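Local coordinates for protein Xaa-Pro dipeptidase (Mycobacterium tuberculosis, PDB 5E2C) that probably acts, as the whole protein, as a metal-dependent aminopeptidase, this chain being its N-terminal creatinase/prolidase domain, at residues Ala50-Arg59 with Glu70-Leu81; Gly16-Asn27 with Val90-Val100. All blocks are in the same frame, centred on the assembly; numbering follows the deposited sequence. Where two conformers were deposited one is given.

Overall arrangement
Both contacts join neighbouring parallel strands of one mixed six-stranded sheet in the creatinase/prolidase N-terminal domain. Interaction 1 pairs strand 51-54 with the outermost strand 70-73; interaction 2 pairs 19-22 with 92-95 further across, and strand 40-44, antiparallel to both 19-22 and 51-54, lies between the two pairs. Their centres are about 15 Å apart. Helix 77-87 ties them together: it begins in interaction 1, leads along the chain to strand 92-95, and sets L81 CB 3.7 Å from L21 CD1. The loop after strand 92-95 also reaches the second subunit. Neither contact contains a metal; the M24 peptidase part of the whole protein is absent from this chain.

Interaction 1: Ala50-Arg59 with Glu70-Leu81; sequences AVLATDGRYR and EVAIERAVGRYL
V51 holds CG1 anti to its backbone N (chi1 -176°), which sets that methyl 3.8 Å from CD2 of L81, while I73, with CG1 anti to its carbonyl carbon (chi1 -58°), lays CG1 over one face of the R59 guanidinium. V51, R59 and I73 belong to a beta-alpha-beta unit (strand 51-54, helix 59-65, strand 70-73), the two strands running parallel at the sheet's edge; L81 comes from helix 77-87, which follows it. Four backbone bonds zip the strands together: L52 N to E70 O, A72 N to L52 O, T54 N to A72 O and E74 N to T54 O, the last at 2.9 Å.

The residues alternate between the two faces. On the face of V51, A53 and A72, helix 77-87 packs down through V77 and L81; A53 probably suits this place because its single methyl is small enough for the helix to come close, with A53 CB 3.8 Å from both V77 CB and L81 CD1. Branched V77 also fits CG1 within 3.5 Å of T54 CA. E70 extends alongside V51, its carboxylate bridging to R84 of the same helix. On the other face L52, T54, V71 and I73 form a patch, and A62 of helix 59-65 covers the first three. Threonine suits this patch because its methyl CG2 touches I73 CD1 at 3.8 Å, whereas its hydroxyl bonds to N38 O. D55 OD1 accepts from R57 N in an Asx turn; NE and NH2 of R57 grip OD1 and OD2 side-on, and N38 also bonds OD2. Beside this turn, I73 CG2 rests 3.5 Å from G56 N.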
loop_
_atom_site.group_PDB
_atom_site.type_symbol
_atom_site.label_atom_id
_atom_site.label_comp_id
_atom_site.label_asym_id
_atom_site.label_seq_id
_atom_site.Cartn_x
_atom_site.Cartn_y
_atom_site.Cartn_z
ATOM N N ALA A 50 21.011 -9.359 -10.277
ATOM C CA ALA A 50 19.720 -9.235 -9.614
ATOM C C ALA A 50 19.372 -10.479 -8.807
ATOM O O ALA A 50 19.880 -11.570 -9.067
ATOM C CB ALA A 50 18.640 -8.947 -10.645
ATOM N N VAL A 51 18.520 -10.305 -7.803
ATOM C CA VAL A 51 18.075 -11.422 -6.968
ATOM C C VAL A 51 16.548 -11.476 -7.003
ATOM O O VAL A 51 15.878 -10.466 -6.720
ATOM C CB VAL A 51 18.578 -11.273 -5.510
ATOM C CG1 VAL A 51 18.199 -12.491 -4.688
ATOM C CG2 VAL A 51 20.090 -11.029 -5.477
ATOM N N LEU A 52 16.001 -12.646 -7.353
ATOM C CA LEU A 52 14.552 -12.873 -7.333
ATOM C C LEU A 52 14.195 -13.578 -6.033
ATOM O O LEU A 52 14.924 -14.449 -5.597
ATOM C CB LEU A 52 14.141 -13.735 -8.529
ATOM C CG LEU A 52 12.658 -14.064 -8.691
ATOM C CD1 LEU A 52 11.877 -12.833 -9.110
ATOM C CD2 LEU A 52 12.513 -15.142 -9.755
ATOM N N ALA A 53 13.101 -13.172 -5.399
ATOM C CA ALA A 53 12.561 -13.876 -4.249
ATOM C C ALA A 53 11.110 -14.246 -4.502
ATOM O O ALA A 53 10.309 -13.438 -5.009
ATOM C CB ALA A 53 12.678 -13.043 -2.982
ATOM N N THR A 54 10.782 -15.482 -4.154
ATOM C CA THR A 54 9.407 -15.962 -4.199
ATOM C C THR A 54 9.205 -16.968 -3.083
ATOM O O THR A 54 10.104 -17.206 -2.299
ATOM C CB THR A 54 9.054 -16.547 -5.584
ATOM O OG1 THR A 54 7.654 -16.849 -5.625
ATOM C CG2 THR A 54 9.849 -17.799 -5.875
ATOM N N ASP A 55 8.015 -17.525 -2.966
ATOM C CA ASP A 55 7.782 -18.521 -1.923
ATOM C C ASP A 55 7.832 -19.943 -2.496
ATOM O O ASP A 55 7.980 -20.137 -3.703
ATOM C CB ASP A 55 6.485 -18.218 -1.173
ATOM C CG ASP A 55 5.260 -18.270 -2.062
ATOM O OD1 ASP A 55 4.883 -19.373 -2.449
ATOM O OD2 ASP A 55 4.641 -17.212 -2.330
ATOM N N GLY A 56 7.743 -20.928 -1.617
ATOM C CA GLY A 56 7.930 -22.337 -1.990
ATOM C C GLY A 56 6.989 -22.883 -3.064
ATOM O O GLY A 56 7.338 -23.836 -3.755
ATOM N N ARG A 57 5.818 -22.272 -3.219
ATOM C CA ARG A 57 4.842 -22.694 -4.240
ATOM C C ARG A 57 5.469 -22.576 -5.638
ATOM O O ARG A 57 5.113 -23.308 -6.557
ATOM C CB ARG A 57 3.571 -21.832 -4.182
ATOM C CG ARG A 57 2.753 -21.902 -2.882
ATOM C CD ARG A 57 1.613 -20.872 -2.869
ATOM N NE ARG A 57 2.076 -19.491 -2.869
ATOM C CZ ARG A 57 1.303 -18.417 -3.023
ATOM N NH1 ARG A 57 -0.004 -18.526 -3.205
ATOM N NH2 ARG A 57 1.848 -17.204 -3.000
ATOM N N TYR A 58 6.431 -21.668 -5.773
ATOM C CA TYR A 58 6.967 -21.274 -7.068
ATOM C C TYR A 58 8.429 -21.631 -7.310
ATOM O O TYR A 58 9.052 -21.107 -8.254
ATOM C CB TYR A 58 6.790 -19.768 -7.213
ATOM C CG TYR A 58 5.342 -19.369 -7.291
ATOM C CD1 TYR A 58 4.547 -19.794 -8.345
ATOM C CD2 TYR A 58 4.759 -18.590 -6.301
ATOM C CE1 TYR A 58 3.229 -19.425 -8.425
ATOM C CE2 TYR A 58 3.425 -18.231 -6.364
ATOM C CZ TYR A 58 2.666 -18.665 -7.428
ATOM O OH TYR A 58 1.352 -18.300 -7.500
ATOM N N ARG A 59 8.992 -22.494 -6.470
ATOM C CA ARG A 59 10.387 -22.894 -6.604
ATOM C C ARG A 59 10.713 -23.451 -7.985
ATOM O O ARG A 59 11.676 -23.027 -8.615
ATOM C CB ARG A 59 10.767 -23.916 -5.532
ATOM C CG ARG A 59 12.252 -24.236 -5.501
ATOM C CD ARG A 59 12.527 -25.449 -4.631
ATOM N NE ARG A 59 12.100 -25.216 -3.256
ATOM C CZ ARG A 59 12.841 -24.645 -2.306
ATOM N NH1 ARG A 59 14.085 -24.236 -2.548
ATOM N NH2 ARG A 59 12.329 -24.488 -1.089
ATOM N N GLU A 70 19.709 -15.704 -9.331
ATOM C CA GLU A 70 19.631 -16.299 -7.998
ATOM C C GLU A 70 18.190 -16.152 -7.513
ATOM O O GLU A 70 17.613 -15.081 -7.650
ATOM C CB GLU A 70 20.562 -15.612 -6.989
ATOM C CG GLU A 70 20.326 -16.117 -5.564
ATOM C CD GLU A 70 21.064 -15.338 -4.486
ATOM O OE1 GLU A 70 21.772 -14.343 -4.786
ATOM O OE2 GLU A 70 20.902 -15.721 -3.313
ATOM N N VAL A 71 17.624 -17.228 -6.969
ATOM C CA VAL A 71 16.262 -17.219 -6.449
ATOM C C VAL A 71 16.312 -17.596 -4.986
ATOM O O VAL A 71 16.791 -18.668 -4.643
ATOM C CB VAL A 71 15.350 -18.228 -7.173
ATOM C CG1 VAL A 71 13.947 -18.217 -6.583
ATOM C CG2 VAL A 71 15.308 -17.931 -8.664
ATOM N N ALA A 72 15.817 -16.707 -4.136
ATOM C CA ALA A 72 15.648 -16.980 -2.724
ATOM C C ALA A 72 14.217 -17.437 -2.488
ATOM O O ALA A 72 13.291 -16.871 -3.053
ATOM C CB ALA A 72 15.914 -15.720 -1.925
ATOM N N ILE A 73 14.032 -18.447 -1.643
ATOM C CA ILE A 73 12.703 -18.932 -1.307
ATOM C C ILE A 73 12.372 -18.496 0.116
ATOM O O ILE A 73 12.950 -18.987 1.082
ATOM C CB ILE A 73 12.564 -20.470 -1.470
ATOM C CG1 ILE A 73 12.887 -20.900 -2.905
ATOM C CG2 ILE A 73 11.166 -20.927 -1.067
ATOM C CD1 ILE A 73 12.016 -20.274 -3.973
ATOM N N GLU A 74 11.434 -17.559 0.236
ATOM C CA GLU A 74 11.212 -16.844 1.501
ATOM C C GLU A 74 9.746 -16.548 1.743
ATOM O O GLU A 74 8.986 -16.366 0.789
ATOM C CB GLU A 74 11.979 -15.527 1.435
ATOM C CG GLU A 74 13.485 -15.705 1.417
ATOM C CD GLU A 74 14.022 -16.174 2.752
ATOM O OE1 GLU A 74 13.403 -15.826 3.783
ATOM O OE2 GLU A 74 15.057 -16.876 2.771
ATOM N N ARG A 75 9.354 -16.465 3.012
ATOM C CA ARG A 75 7.966 -16.179 3.375
ATOM C C ARG A 75 7.559 -14.740 3.021
ATOM O O ARG A 75 6.439 -14.508 2.557
ATOM C CB ARG A 75 7.751 -16.438 4.881
ATOM C CG ARG A 75 6.299 -16.386 5.329
ATOM C CD ARG A 75 6.168 -16.589 6.835
ATOM N NE ARG A 75 6.831 -17.810 7.270
ATOM C CZ ARG A 75 6.252 -19.001 7.427
ATOM N NH1 ARG A 75 4.948 -19.181 7.230
ATOM N NH2 ARG A 75 6.996 -20.026 7.806
ATOM N N ALA A 76 8.460 -13.785 3.256
ATOM C CA ALA A 76 8.188 -12.359 3.057
ATOM C C ALA A 76 9.211 -11.813 2.064
ATOM O O ALA A 76 10.339 -11.460 2.428
ATOM C CB ALA A 76 8.286 -11.616 4.386
ATOM N N VAL A 77 8.835 -11.795 0.796
ATOM C CA VAL A 77 9.836 -11.646 -0.264
ATOM C C VAL A 77 10.446 -10.238 -0.308
ATOM O O VAL A 77 11.644 -10.082 -0.498
ATOM C CB VAL A 77 9.288 -12.087 -1.639
ATOM C CG1 VAL A 77 8.968 -13.569 -1.625
ATOM C CG2 VAL A 77 8.076 -11.267 -2.071
ATOM N N GLY A 78 9.615 -9.219 -0.141
ATOM C CA GLY A 78 10.092 -7.839 -0.171
ATOM C C GLY A 78 11.037 -7.575 0.977
ATOM O O GLY A 78 12.145 -7.052 0.806
ATOM N N ARG A 79 10.593 -7.958 2.163
ATOM C CA ARG A 79 11.388 -7.811 3.360
ATOM C C ARG A 79 12.743 -8.519 3.250
ATOM O O ARG A 79 13.786 -7.969 3.599
ATOM C CB ARG A 79 10.589 -8.367 4.527
ATOM C CG ARG A 79 11.196 -8.087 5.852
ATOM C CD ARG A 79 10.685 -9.066 6.881
ATOM N NE ARG A 79 11.440 -8.830 8.088
ATOM C CZ ARG A 79 12.669 -9.288 8.320
ATOM N NH1 ARG A 79 13.297 -10.082 7.445
ATOM N NH2 ARG A 79 13.265 -8.956 9.457
ATOM N N TYR A 80 12.728 -9.755 2.762
ATOM C CA TYR A 80 13.964 -10.478 2.545
ATOM C C TYR A 80 14.930 -9.716 1.659
ATOM O O TYR A 80 16.112 -9.577 1.988
ATOM C CB TYR A 80 13.676 -11.851 1.939
ATOM C CG TYR A 80 14.952 -12.529 1.558
ATOM C CD1 TYR A 80 15.732 -13.156 2.529
ATOM C CD2 TYR A 80 15.418 -12.502 0.257
ATOM C CE1 TYR A 80 16.929 -13.736 2.200
ATOM C CE2 TYR A 80 16.614 -13.095 -0.084
ATOM C CZ TYR A 80 17.360 -13.720 0.900
ATOM O OH TYR A 80 18.549 -14.315 0.580
ATOM N N LEU A 81 14.425 -9.201 0.534
ATOM C CA LEU A 81 15.271 -8.475 -0.401
ATOM C C LEU A 81 15.778 -7.138 0.131
ATOM O O LEU A 81 16.936 -6.781 -0.119
ATOM C CB LEU A 81 14.584 -8.299 -1.755
ATOM C CG LEU A 81 14.428 -9.623 -2.509
ATOM C CD1 LEU A 81 13.635 -9.407 -3.800
ATOM C CD2 LEU A 81 15.762 -10.286 -2.824
HETATM O O HOH W 1 21.479 -13.435 -9.631
#

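Interaction 2: Gly16-Asn27 with Val90-Val100; sequences GLDAMLISDLIN and VGKLGFESHVV
E96 and the residues leading into helix 25-32 make a dense polar cluster: OE1 of E96 accepts from S23 N at 2.7 Å and D24 N at 2.8 Å, from opposite faces of the carboxylate plane. OE2 takes ND2 of N27 on its syn side, an ND2 shared with E127. A carboxylate suits this place because both its oxygens face N-H donors. D24, the helix N-cap, shares its carboxylate: OD1 caps I26 N, while the anti lone pair of OD2 receives H98 NE2 at 2.8 Å, almost straight at 177° and in the ring plane. H98 ND1 bonds to S123.

Parallel strands 19-22 and 92-95 pair through G94 N to A19 O and L21 N to G94 O. Glycine suits position 94, where L17 CD1 packs against the backbone, 4.0 Å from G94 CA. D18 OD2 holds K92 N (2.9 Å) and D18 N returns a bond to K92 O. Apolar contacts flank the ladder, A19 CB against V90 CG1 and L93 CD1, and the methyl CE of selenomethionine M20 against E96 CG. Three N-H groups probably stabilise the E96 carboxylate beside like-charged D24 (E96 OE2 to D24 OD2 5.3 Å), whose H98 bond may ease the repulsion.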
loop_
_atom_site.group_PDB
_atom_site.type_symbol
_atom_site.label_atom_id
_atom_site.label_comp_id
_atom_site.label_asym_id
_atom_site.label_seq_id
_atom_site.Cartn_x
_atom_site.Cartn_y
_atom_site.Cartn_z
ATOM N N GLY A 16 19.753 8.561 -8.756
ATOM C CA GLY A 16 20.537 8.699 -7.523
ATOM C C GLY A 16 20.368 7.550 -6.541
ATOM O O GLY A 16 20.628 7.707 -5.346
ATOM N N LEU A 17 19.950 6.389 -7.046
ATOM C CA LEU A 17 19.784 5.190 -6.223
ATOM C C LEU A 17 20.915 4.190 -6.450
ATOM O O LEU A 17 21.522 4.164 -7.518
ATOM C CB LEU A 17 18.452 4.494 -6.556
ATOM C CG LEU A 17 17.186 5.349 -6.531
ATOM C CD1 LEU A 17 16.031 4.604 -7.199
ATOM C CD2 LEU A 17 16.860 5.722 -5.102
ATOM N N ASP A 18 21.159 3.336 -5.458
ATOM C CA ASP A 18 22.158 2.274 -5.556
ATOM C C ASP A 18 21.541 0.922 -5.887
ATOM O O ASP A 18 22.238 0.015 -6.357
ATOM C CB ASP A 18 22.942 2.193 -4.256
ATOM C CG ASP A 18 23.543 3.529 -3.886
ATOM O OD1 ASP A 18 24.384 4.014 -4.665
ATOM O OD2 ASP A 18 23.153 4.120 -2.861
ATOM N N ALA A 19 20.236 0.800 -5.650
ATOM C CA ALA A 19 19.477 -0.423 -5.978
ATOM C C ALA A 19 17.994 -0.088 -5.954
ATOM O O ALA A 19 17.583 0.989 -5.496
ATOM C CB ALA A 19 19.788 -1.550 -5.000
HETATM N N MSE A 20 17.202 -1.010 -6.484
HETATM C CA MSE A 20 15.770 -0.887 -6.482
HETATM C C MSE A 20 15.145 -2.214 -6.162
HETATM O O MSE A 20 15.545 -3.267 -6.693
HETATM C CB MSE A 20 15.324 -0.458 -7.863
HETATM C CG MSE A 20 13.824 -0.435 -7.863
HETATM SE SE MSE A 20 13.239 0.939 -9.071
HETATM C CE MSE A 20 11.325 0.852 -8.591
ATOM N N LEU A 21 14.149 -2.151 -5.296
ATOM C CA LEU A 21 13.270 -3.277 -5.003
ATOM C C LEU A 21 12.035 -3.151 -5.877
ATOM O O LEU A 21 11.315 -2.143 -5.828
ATOM C CB LEU A 21 12.838 -3.246 -3.540
ATOM C CG LEU A 21 11.824 -4.317 -3.133
ATOM C CD1 LEU A 21 12.422 -5.711 -3.321
ATOM C CD2 LEU A 21 11.408 -4.073 -1.690
ATOM N N ILE A 22 11.796 -4.159 -6.696
ATOM C CA ILE A 22 10.599 -4.197 -7.532
ATOM C C ILE A 22 9.561 -5.140 -6.905
ATOM O O ILE A 22 9.833 -6.325 -6.674
ATOM C CB ILE A 22 10.940 -4.629 -8.965
ATOM C CG1 ILE A 22 11.986 -3.675 -9.551
ATOM C CG2 ILE A 22 9.699 -4.622 -9.853
ATOM C CD1 ILE A 22 13.372 -4.203 -9.464
ATOM N N SER A 23 8.380 -4.587 -6.627
ATOM C CA SER A 23 7.299 -5.290 -5.923
ATOM C C SER A 23 6.023 -5.490 -6.779
ATOM O O SER A 23 5.182 -6.347 -6.451
ATOM C CB SER A 23 6.915 -4.526 -4.651
ATOM O OG SER A 23 8.020 -4.376 -3.758
ATOM N N ASP A 24 5.852 -4.664 -7.808
ATOM C CA ASP A 24 4.693 -4.743 -8.722
ATOM C C ASP A 24 4.938 -5.953 -9.617
ATOM O O ASP A 24 5.953 -6.026 -10.293
ATOM C CB ASP A 24 4.590 -3.420 -9.518
ATOM C CG ASP A 24 3.395 -3.368 -10.477
ATOM O OD1 ASP A 24 3.019 -4.405 -11.046
ATOM O OD2 ASP A 24 2.839 -2.273 -10.691
ATOM N N LEU A 25 4.026 -6.915 -9.596
ATOM C CA LEU A 25 4.211 -8.150 -10.341
ATOM C C LEU A 25 4.323 -7.958 -11.864
ATOM O O LEU A 25 5.051 -8.702 -12.518
ATOM C CB LEU A 25 3.116 -9.152 -9.999
ATOM C CG LEU A 25 3.103 -9.592 -8.533
ATOM C CD1 LEU A 25 1.948 -10.555 -8.329
ATOM C CD2 LEU A 25 4.429 -10.213 -8.106
ATOM N N ILE A 26 3.666 -6.931 -12.408
ATOM C CA ILE A 26 3.832 -6.586 -13.814
ATOM C C ILE A 26 5.293 -6.247 -14.079
ATOM O O ILE A 26 5.874 -6.683 -15.052
ATOM C CB ILE A 26 2.925 -5.398 -14.230
ATOM C CG1 ILE A 26 1.454 -5.794 -14.120
ATOM C CG2 ILE A 26 3.234 -4.958 -15.653
ATOM C CD1 ILE A 26 0.490 -4.624 -14.262
ATOM N N ASN A 27 5.901 -5.472 -13.189
ATOM C CA ASN A 27 7.289 -5.090 -13.365
ATOM C C ASN A 27 8.281 -6.210 -13.080
ATOM O O ASN A 27 9.353 -6.290 -13.714
ATOM C CB ASN A 27 7.575 -3.864 -12.502
ATOM C CG ASN A 27 6.847 -2.645 -13.012
ATOM O OD1 ASN A 27 6.437 -2.587 -14.189
ATOM N ND2 ASN A 27 6.679 -1.665 -12.148
ATOM N N VAL A 90 23.931 -1.132 0.312
ATOM C CA VAL A 90 23.175 -0.218 -0.536
ATOM C C VAL A 90 22.819 1.047 0.243
ATOM O O VAL A 90 22.192 0.965 1.273
ATOM C CB VAL A 90 21.908 -0.953 -1.046
ATOM C CG1 VAL A 90 20.900 0.001 -1.664
ATOM C CG2 VAL A 90 22.322 -2.003 -2.048
ATOM N N GLY A 91 23.231 2.216 -0.244
ATOM C CA GLY A 91 22.943 3.479 0.450
ATOM C C GLY A 91 21.507 3.945 0.299
ATOM O O GLY A 91 20.846 4.301 1.278
ATOM N N LYS A 92 21.040 3.954 -0.947
ATOM C CA LYS A 92 19.683 4.350 -1.267
ATOM C C LYS A 92 18.988 3.236 -2.057
ATOM O O LYS A 92 19.424 2.865 -3.153
ATOM C CB LYS A 92 19.682 5.666 -2.027
ATOM C CG LYS A 92 20.250 6.813 -1.196
ATOM C CD LYS A 92 19.996 8.142 -1.873
ATOM C CE LYS A 92 20.463 9.299 -0.996
ATOM N NZ LYS A 92 20.310 10.591 -1.722
ATOM N N LEU A 93 17.912 2.714 -1.477
ATOM C CA LEU A 93 17.147 1.595 -2.059
ATOM C C LEU A 93 15.792 2.137 -2.498
ATOM O O LEU A 93 14.988 2.579 -1.664
ATOM C CB LEU A 93 16.928 0.508 -1.005
ATOM C CG LEU A 93 16.067 -0.686 -1.461
ATOM C CD1 LEU A 93 16.686 -1.375 -2.653
ATOM C CD2 LEU A 93 15.858 -1.672 -0.329
ATOM N N GLY A 94 15.541 2.122 -3.802
ATOM C CA GLY A 94 14.253 2.516 -4.321
ATOM C C GLY A 94 13.223 1.444 -4.025
ATOM O O GLY A 94 13.558 0.268 -3.958
ATOM N N PHE A 95 11.981 1.859 -3.815
ATOM C CA PHE A 95 10.863 0.910 -3.680
ATOM C C PHE A 95 9.646 1.486 -4.359
ATOM O O PHE A 95 9.565 2.695 -4.634
ATOM C CB PHE A 95 10.573 0.590 -2.208
ATOM C CG PHE A 95 9.931 1.727 -1.457
ATOM C CD1 PHE A 95 10.715 2.718 -0.873
ATOM C CD2 PHE A 95 8.555 1.804 -1.319
ATOM C CE1 PHE A 95 10.128 3.778 -0.188
ATOM C CE2 PHE A 95 7.971 2.855 -0.626
ATOM C CZ PHE A 95 8.753 3.845 -0.073
ATOM N N GLU A 96 8.677 0.617 -4.631
ATOM C CA GLU A 96 7.505 1.032 -5.379
ATOM C C GLU A 96 6.368 1.412 -4.435
ATOM O O GLU A 96 5.570 0.587 -3.987
ATOM C CB GLU A 96 7.111 -0.043 -6.383
ATOM C CG GLU A 96 8.172 -0.242 -7.440
ATOM C CD GLU A 96 7.811 -1.297 -8.462
ATOM O OE1 GLU A 96 7.545 -2.441 -8.044
ATOM O OE2 GLU A 96 7.829 -0.983 -9.678
ATOM N N SER A 97 6.315 2.694 -4.131
ATOM C CA SER A 97 5.318 3.232 -3.225
ATOM C C SER A 97 3.886 3.114 -3.735
ATOM O O SER A 97 2.960 3.221 -2.945
ATOM C CB SER A 97 5.661 4.698 -2.889
ATOM O OG SER A 97 5.703 5.464 -4.066
ATOM N N HIS A 98 3.691 2.856 -5.033
ATOM C CA HIS A 98 2.352 2.656 -5.581
ATOM C C HIS A 98 1.745 1.288 -5.244
ATOM O O HIS A 98 0.540 1.088 -5.406
ATOM C CB HIS A 98 2.317 2.898 -7.099
ATOM C CG HIS A 98 2.888 1.777 -7.910
ATOM N ND1 HIS A 98 4.239 1.569 -8.056
ATOM C CD2 HIS A 98 2.278 0.794 -8.622
ATOM C CE1 HIS A 98 4.443 0.511 -8.827
ATOM N NE2 HIS A 98 3.267 0.018 -9.177
ATOM N N VAL A 99 2.569 0.368 -4.758
ATOM C CA VAL A 99 2.083 -0.954 -4.408
ATOM C C VAL A 99 2.465 -1.424 -2.992
ATOM O O VAL A 99 1.704 -2.150 -2.372
ATOM C CB VAL A 99 2.517 -1.974 -5.478
ATOM C CG1 VAL A 99 3.916 -2.486 -5.223
ATOM C CG2 VAL A 99 1.521 -3.119 -5.538
ATOM N N VAL A 100 3.614 -1.010 -2.468
ATOM C CA VAL A 100 4.009 -1.393 -1.104
ATOM C C VAL A 100 3.032 -0.734 -0.104
ATOM O O VAL A 100 2.752 0.466 -0.189
ATOM C CB VAL A 100 5.483 -1.020 -0.804
ATOM C CG1 VAL A 100 5.850 -1.241 0.670
ATOM C CG2 VAL A 100 6.438 -1.777 -1.721
HETATM O O HOH W 2 21.455 10.148 -4.493
HETATM O O HOH W 3 9.192 -2.007 -4.011
#